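Local structure of ectonucleoside triphosphate diphosphohydrolase 4 (Homo sapiens, 6WG5) at residues 149-154 and 162-167. The protein belongs to the GDA1/CD39 family of nucleoside phosphatases, whose members are grouped with the actin-like ATPases. Residues are numbered along the deposited sequence; the frame is centred on the assembly and turned at random.
Sequences DLLTDI and FSDSHA
Leu-150 O takes the helical bond from Ile-154 N at 3.0 Å and also meets the ring of Phe-162, whose CE1 approaches it edge-on, near the ring plane, at 3.6 Å. The carbonyl thus keeps its regular helix partner while the slightly positive rim of the ring comes up beside it, not ahead of its C=O bond. The contact belongs to a beta-alpha-beta crossover: strand 127-131 leads through helix 140-157 into the parallel strand 167-169, and residues 162-167 form the approach to that last strand, folding back against the helix. Phe-162 lies between helix and sheet, touching Leu-127 and Ile-129 of strand 127-131, a place suited to a broad, flat apolar side chain. With CG anti to the backbone N (chi1 -162°), the ring reaches the helix, where Ile-154 meets it obliquely. The CD1 methyl of Ile-154 lies 3.7 Å from Phe-162 CE1, and its CG2 branch approaches Phe-162 CD1, so both branches of the residue touch the ring. Ile-154 also rests on Ile-129, while Leu-150 packs on Ile-92 and Ile-106.

Leu-151 spans the more open flank, its CD2 reaching Phe-162 CE1 (3.8 Å) and Ala-167 CB (4.0 Å) while both methyls lie against Asp-164. The short side chain of alanine lets the leucine methyl come close to the chain at the start of strand 167-169. Behind them the chain makes a short 3-10 turn, in which His-166 N bonds Ser-163 O at 3.0 Å; His-166 ND1 is tied to Leu-127 O and its ring stacks on Tyr-128. Asp-164 points its CB away from the helix at the exposed surface, where OD1 lies 3.7 Å from Leu-151 CD1.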
# COMPACT_ATOMS: atom_id res chain seq x y z
N ASP A 149 2.42 -25.38 13.09
CA ASP A 149 2.13 -25.27 14.51
C ASP A 149 0.82 -24.51 14.73
O ASP A 149 0.04 -24.86 15.62
CB ASP A 149 3.28 -24.58 15.24
CG ASP A 149 3.15 -24.68 16.75
OD1 ASP A 149 2.52 -25.64 17.24
OD2 ASP A 149 3.68 -23.79 17.45
N LEU A 150 0.58 -23.47 13.93
CA LEU A 150 -0.70 -22.77 14.00
C LEU A 150 -1.85 -23.67 13.55
O LEU A 150 -2.92 -23.67 14.16
CB LEU A 150 -0.65 -21.51 13.14
CG LEU A 150 0.27 -20.38 13.63
CD1 LEU A 150 0.49 -19.37 12.52
CD2 LEU A 150 -0.32 -19.70 14.85
N LEU A 151 -1.64 -24.43 12.48
CA LEU A 151 -2.71 -25.25 11.92
C LEU A 151 -3.08 -26.39 12.86
O LEU A 151 -4.27 -26.70 13.03
CB LEU A 151 -2.29 -25.80 10.56
CG LEU A 151 -2.24 -24.77 9.43
CD1 LEU A 151 -1.51 -25.34 8.22
CD2 LEU A 151 -3.64 -24.32 9.04
N THR A 152 -2.09 -27.04 13.48
CA THR A 152 -2.39 -28.17 14.35
C THR A 152 -2.89 -27.74 15.72
O THR A 152 -3.62 -28.50 16.37
CB THR A 152 -1.14 -29.05 14.52
OG1 THR A 152 -0.11 -28.31 15.17
CG2 THR A 152 -0.64 -29.55 13.17
N ASP A 153 -2.52 -26.54 16.17
CA ASP A 153 -2.78 -26.11 17.54
C ASP A 153 -4.06 -25.30 17.68
O ASP A 153 -4.81 -25.50 18.64
CB ASP A 153 -1.60 -25.29 18.06
CG ASP A 153 -1.62 -25.11 19.57
OD1 ASP A 153 -0.58 -25.38 20.22
OD2 ASP A 153 -2.68 -24.72 20.11
N ILE A 154 -4.32 -24.38 16.75
CA ILE A 154 -5.48 -23.48 16.90
C ILE A 154 -6.79 -24.25 16.91
O ILE A 154 -7.62 -23.99 17.80
CB ILE A 154 -5.44 -22.40 15.81
CG1 ILE A 154 -4.29 -21.42 16.09
CG2 ILE A 154 -6.77 -21.65 15.72
CD1 ILE A 154 -3.99 -20.48 14.94
N PHE A 162 -10.79 -22.88 10.40
CA PHE A 162 -9.35 -22.72 10.19
C PHE A 162 -8.81 -23.98 9.54
O PHE A 162 -8.89 -25.06 10.13
CB PHE A 162 -8.64 -22.44 11.52
CG PHE A 162 -7.27 -21.84 11.36
CD1 PHE A 162 -6.15 -22.50 11.84
CD2 PHE A 162 -7.11 -20.61 10.75
CE1 PHE A 162 -4.89 -21.95 11.70
CE2 PHE A 162 -5.85 -20.06 10.60
CZ PHE A 162 -4.74 -20.73 11.08
N SER A 163 -8.28 -23.84 8.33
CA SER A 163 -7.76 -24.96 7.56
C SER A 163 -6.38 -24.60 7.01
O SER A 163 -5.85 -23.52 7.28
CB SER A 163 -8.72 -25.32 6.41
OG SER A 163 -10.00 -25.65 6.91
N ASP A 164 -5.81 -25.53 6.24
CA ASP A 164 -4.48 -25.32 5.68
C ASP A 164 -4.41 -24.02 4.89
O ASP A 164 -3.46 -23.24 5.03
CB ASP A 164 -4.11 -26.51 4.79
CG ASP A 164 -2.83 -26.27 4.00
OD1 ASP A 164 -1.90 -25.65 4.55
OD2 ASP A 164 -2.77 -26.71 2.83
N SER A 165 -5.42 -23.77 4.04
CA SER A 165 -5.41 -22.58 3.20
C SER A 165 -5.58 -21.29 4.00
O SER A 165 -5.28 -20.22 3.48
CB SER A 165 -6.52 -22.68 2.15
OG SER A 165 -7.76 -23.01 2.75
N HIS A 166 -6.04 -21.38 5.25
CA HIS A 166 -6.31 -20.19 6.04
C HIS A 166 -5.05 -19.57 6.63
O HIS A 166 -5.06 -18.38 6.98
CB HIS A 166 -7.30 -20.51 7.16
CG HIS A 166 -8.68 -20.83 6.68
ND1 HIS A 166 -9.80 -20.15 7.12
CD2 HIS A 166 -9.12 -21.74 5.78
CE1 HIS A 166 -10.87 -20.64 6.52
NE2 HIS A 166 -10.49 -21.61 5.70
N ALA A 167 -3.97 -20.34 6.76
CA ALA A 167 -2.68 -19.84 7.23
C ALA A 167 -1.71 -19.86 6.06
O ALA A 167 -1.48 -20.92 5.45
CB ALA A 167 -2.15 -20.68 8.39